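Local coordinates for protein geranyltranstransferase (Marinomonas sp. MED121, PDB 4F62) that probably catalyses the condensation of isopentenyl diphosphate with an allylic diphosphate, as a polyprenyl (perhaps farnesyl) diphosphate synthase of the all-alpha isoprenoid synthase class, at residues T12-D17 against K46-M51; P50-Y54 against T67-A71. One frame throughout, in Å; residues are numbered along the deposited sequence.

Contact 1: residues T12-D17 against K46-M51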
# COMPACT_ATOMS: atom_id res chain seq x y z
N THR A 12 11.48 19.03 -12.99
CA THR A 12 10.63 18.03 -12.35
C THR A 12 11.39 17.03 -11.49
O THR A 12 10.90 16.59 -10.45
CB THR A 12 9.75 17.29 -13.38
OG1 THR A 12 10.59 16.70 -14.37
CG2 THR A 12 8.82 18.26 -14.07
N GLN A 13 12.58 16.64 -11.94
CA GLN A 13 13.43 15.77 -11.14
C GLN A 13 13.82 16.44 -9.81
O GLN A 13 13.70 15.83 -8.76
CB GLN A 13 14.67 15.33 -11.94
CG GLN A 13 14.34 14.27 -13.02
CD GLN A 13 15.43 14.12 -14.10
OE1 GLN A 13 16.42 14.87 -14.14
NE2 GLN A 13 15.22 13.16 -15.00
N SER A 14 14.30 17.68 -9.88
CA SER A 14 14.61 18.45 -8.67
C SER A 14 13.35 18.57 -7.80
O SER A 14 13.40 18.38 -6.58
CB SER A 14 15.12 19.84 -9.01
OG SER A 14 16.30 19.75 -9.80
N ARG A 15 12.23 18.88 -8.44
CA ARG A 15 11.00 19.09 -7.70
C ARG A 15 10.53 17.82 -6.98
O ARG A 15 10.23 17.87 -5.77
CB ARG A 15 9.89 19.65 -8.61
CG ARG A 15 8.61 20.01 -7.86
CD ARG A 15 7.59 20.76 -8.70
NE ARG A 15 6.34 20.89 -7.95
CZ ARG A 15 5.54 21.95 -7.98
NH1 ARG A 15 5.85 22.99 -8.73
NH2 ARG A 15 4.43 21.97 -7.24
N VAL A 16 10.46 16.69 -7.68
CA VAL A 16 9.97 15.48 -7.00
C VAL A 16 10.97 14.96 -5.96
O VAL A 16 10.56 14.44 -4.92
CB VAL A 16 9.51 14.36 -7.99
CG1 VAL A 16 10.70 13.69 -8.68
CG2 VAL A 16 8.65 13.32 -7.27
N ASP A 17 12.26 15.13 -6.23
CA ASP A 17 13.29 14.67 -5.29
C ASP A 17 13.26 15.43 -3.96
O ASP A 17 13.30 14.82 -2.90
CB ASP A 17 14.68 14.77 -5.93
CG ASP A 17 14.92 13.69 -6.99
OD1 ASP A 17 14.03 12.83 -7.18
OD2 ASP A 17 16.00 13.72 -7.62
N LYS A 46 15.49 8.04 -13.49
CA LYS A 46 15.22 9.25 -14.28
C LYS A 46 13.86 9.95 -14.02
O LYS A 46 13.57 10.99 -14.62
CB LYS A 46 15.40 8.96 -15.77
CG LYS A 46 16.85 8.66 -16.17
CD LYS A 46 17.81 9.73 -15.63
CE LYS A 46 19.23 9.55 -16.15
NZ LYS A 46 19.38 9.99 -17.57
N ARG A 47 13.06 9.39 -13.11
CA ARG A 47 11.77 9.98 -12.72
C ARG A 47 10.78 10.16 -13.88
O ARG A 47 10.05 11.17 -13.94
CB ARG A 47 11.97 11.34 -12.03
CG ARG A 47 13.04 11.36 -10.97
CD ARG A 47 12.77 10.29 -9.93
NE ARG A 47 13.53 10.56 -8.72
CZ ARG A 47 13.86 9.64 -7.81
NH1 ARG A 47 13.49 8.37 -7.98
NH2 ARG A 47 14.55 9.99 -6.73
N ILE A 48 10.76 9.21 -14.80
CA ILE A 48 9.86 9.24 -15.94
C ILE A 48 8.41 9.43 -15.50
O ILE A 48 7.67 10.24 -16.07
CB ILE A 48 9.91 7.91 -16.70
CG1 ILE A 48 11.30 7.70 -17.28
CG2 ILE A 48 8.85 7.88 -17.77
CD1 ILE A 48 11.73 8.77 -18.19
N ARG A 49 8.00 8.69 -14.49
CA ARG A 49 6.61 8.78 -14.04
C ARG A 49 6.27 10.13 -13.40
O ARG A 49 5.25 10.73 -13.72
CB ARG A 49 6.24 7.56 -13.17
CG ARG A 49 6.26 6.27 -14.01
CD ARG A 49 6.41 4.98 -13.19
NE ARG A 49 6.73 3.84 -14.05
CZ ARG A 49 7.92 3.61 -14.59
NH1 ARG A 49 8.93 4.45 -14.37
NH2 ARG A 49 8.12 2.54 -15.36
N PRO A 50 7.12 10.62 -12.48
CA PRO A 50 6.90 12.02 -12.10
C PRO A 50 6.88 13.01 -13.29
O PRO A 50 5.97 13.85 -13.33
CB PRO A 50 8.08 12.32 -11.17
CG PRO A 50 8.26 11.00 -10.44
CD PRO A 50 8.04 9.94 -11.54
N MET A 51 7.81 12.91 -14.23
CA MET A 51 7.80 13.82 -15.37
C MET A 51 6.47 13.80 -16.13
O MET A 51 5.93 14.86 -16.46
CB MET A 51 8.99 13.54 -16.31
CG MET A 51 10.33 13.86 -15.67
SD MET A 51 11.74 13.87 -16.81
CE MET A 51 11.81 12.14 -17.24

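Contact 2: residues P50-Y54 against T67-A71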
# COMPACT_ATOMS: atom_id res chain seq x y z
N PRO A 50 7.12 10.62 -12.48
CA PRO A 50 6.90 12.02 -12.10
C PRO A 50 6.88 13.01 -13.29
O PRO A 50 5.97 13.85 -13.33
CB PRO A 50 8.08 12.32 -11.17
CG PRO A 50 8.26 11.00 -10.44
CD PRO A 50 8.04 9.94 -11.54
N MET A 51 7.81 12.91 -14.23
CA MET A 51 7.80 13.82 -15.37
C MET A 51 6.47 13.80 -16.13
O MET A 51 5.93 14.86 -16.46
CB MET A 51 8.99 13.54 -16.31
CG MET A 51 10.33 13.86 -15.67
SD MET A 51 11.74 13.87 -16.81
CE MET A 51 11.81 12.14 -17.24
N LEU A 52 5.94 12.61 -16.40
CA LEU A 52 4.64 12.49 -17.06
C LEU A 52 3.54 13.13 -16.23
O LEU A 52 2.64 13.77 -16.78
CB LEU A 52 4.29 11.02 -17.28
CG LEU A 52 5.06 10.29 -18.37
CD1 LEU A 52 4.76 8.79 -18.28
CD2 LEU A 52 4.71 10.84 -19.76
N THR A 53 3.59 12.95 -14.92
CA THR A 53 2.57 13.50 -14.03
C THR A 53 2.55 15.03 -14.09
O THR A 53 1.49 15.65 -14.25
CB THR A 53 2.80 13.05 -12.58
OG1 THR A 53 2.96 11.62 -12.56
CG2 THR A 53 1.61 13.44 -11.67
N TYR A 54 3.73 15.64 -13.96
CA TYR A 54 3.79 17.09 -13.99
C TYR A 54 3.42 17.61 -15.38
O TYR A 54 2.81 18.68 -15.49
CB TYR A 54 5.19 17.58 -13.62
CG TYR A 54 5.55 17.40 -12.16
CD1 TYR A 54 4.86 18.08 -11.16
CD2 TYR A 54 6.59 16.56 -11.78
CE1 TYR A 54 5.19 17.92 -9.82
CE2 TYR A 54 6.93 16.40 -10.44
CZ TYR A 54 6.24 17.08 -9.46
OH TYR A 54 6.59 16.92 -8.14
N THR A 67 -0.45 17.25 -7.31
CA THR A 67 0.40 16.77 -8.40
C THR A 67 1.71 16.26 -7.82
O THR A 67 2.25 15.22 -8.23
CB THR A 67 0.73 17.88 -9.41
OG1 THR A 67 -0.45 18.63 -9.73
CG2 THR A 67 1.30 17.28 -10.68
N ASP A 68 2.26 17.04 -6.88
CA ASP A 68 3.43 16.61 -6.11
C ASP A 68 3.17 15.29 -5.40
O ASP A 68 3.98 14.36 -5.48
CB ASP A 68 3.83 17.67 -5.08
CG ASP A 68 4.58 18.83 -5.70
OD1 ASP A 68 5.36 18.60 -6.66
OD2 ASP A 68 4.38 19.97 -5.24
N ALA A 69 2.03 15.20 -4.71
CA ALA A 69 1.69 13.95 -4.00
C ALA A 69 1.59 12.77 -4.97
O ALA A 69 2.06 11.66 -4.68
CB ALA A 69 0.40 14.13 -3.21
N SER A 70 0.99 12.99 -6.13
CA SER A 70 0.86 11.91 -7.12
C SER A 70 2.20 11.48 -7.69
O SER A 70 2.49 10.27 -7.82
CB SER A 70 -0.05 12.34 -8.27
OG SER A 70 -1.35 12.69 -7.79
N ALA A 71 3.01 12.47 -8.07
CA ALA A 71 4.28 12.18 -8.71
C ALA A 71 5.12 11.40 -7.73
O ALA A 71 5.73 10.40 -8.09
CB ALA A 71 4.99 13.47 -9.12

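Contact 1: residues T12-D17 against K46-M51
One face of helix 5-23 lies against the start of helix 48-60, with Thr12 beside Met51 (CA to CA 5.9 Å), Gln13 beside Arg47, and Val16 beside Pro50. Arg47 is the N-cap residue of the second helix, and its side chain lies along the first. CB and CG pass the CG of Gln13; a bend at chi2 (-55°) then carries the chain past Val16 CG1 toward Asp17. There NE and NH2 grip the carboxylate side-on, both bonding to the single oxygen Asp17 OD1. Arg47 NE lies 2.8 Å from Asp17 OD1, on the syn lone pair of that oxygen, while NH2, 2.9 Å from the same Asp17 OD1, comes from above the carboxylate plane, and the two flat groups stand 83° apart. NH1 pairs with Glu75 in a second salt bridge, and NH2 also donates to the carbonyl of Leu41. With an alanine here, the carboxylates of Asp17 and Glu75 would probably lose the counter-charge they share. Gln13 reaches out, extended beyond CG, so that its NE2 bonds Lys46 O at 2.8 Å; the amide nitrogen stands above the carbonyl plane of Lys46. Between these polar links, both methyls of Val16 rest on the CB-CG side of the Pro50 ring, CG1 3.9 Å from Pro50 CB and CG2 turned to Pro50 CG. Thr12 OG1, bonded to Phe8 O, presses on Met51 CG at 3.1 Å. Lys46 to Pro50 spell the Lys-Arg-Ile-Arg-Pro sequence of polyprenyl synthases, whose lysine and second arginine commonly hold the diphosphate of isopentenyl diphosphate in relatives; here helix 5-23 braces the intervening arginine of that motif.

Contact 2: residues P50-Y54 against T67-A71
Asp68 meets the Tyr54 ring at its edge, with OD1 in the ring plane, while the methyls of Thr67 and Ala71 approach the ring obliquely. The hydroxyl is the donor: Tyr54 OH lies 2.6 Å from Asp68 OD1, on the anti lone pair of that oxygen, and ring and carboxylate planes are 71° apart. The same oxygen sits 3.2 Å from Tyr54 CE1, close beside the ring edge. It also takes a salt bridge from Arg15 of helix 5-23, so a buried carboxylate oxygen is satisfied by a hydroxyl and a guanidinium together, which would favour its charged form. With CG anti to its own carbonyl carbon (chi1 -71°), Tyr54 directs its ring across to the other helix; CD1 comes 3.7 Å from Thr67 CG2, and CE2 touches the Ala71 methyl. Helices 48-60 and 65-86 form an antiparallel helical hairpin of the all-alpha isoprenoid synthase fold, their short segments here 9.1 Å apart at the axes and 154° apart in direction. The second helix runs on to the first aspartate-rich sequence, Asp-Asp-Leu-Pro-Ala-Met-Asp, which in relatives binds the allylic diphosphate through magnesium. The backbones come nearer where the small Ala71 faces the proline, the CA of Pro50 being 4.3 Å from the CA of Ala71. Ala71 CB packs on the ring carbon CB of Pro50, and Pro50 CG lies 3.5 Å from the carbonyl oxygen Ala71 O. One turn further along, Thr53 sets its methyl CG2 against helix 65-86, near Thr67 O and 3.9 Å from Ser70 CB. Its hydroxyl bonds chiefly Arg49 O of its own helix, with a weak bond to Ser188 O, whereas Thr67 OG1 is paired with Ser195 OG and Ser64 N.

Overall arrangement
From the N terminus, helix 5-23 comes first, and contact 1 closes a 28-residue loop containing helix 31-41 as it brings 46-51 back against 12-17. Contact 2 then closes a much shorter loop of 12 residues, mostly the adjoining helix ends, bringing 67-71 back onto 50-54. The two closures follow in series, overlapping at Pro50 and Met51, and helix 48-60 serves both. The third side of this three-helix cluster is made directly between 12-17 and 67-71, through the Arg15-Asp68 salt bridge and the packing of Val16 on Ala71. Thr12, Arg15 and Val16 also pack against Tyr54, joining the two buried contacts, whose centres are about 7 Å apart.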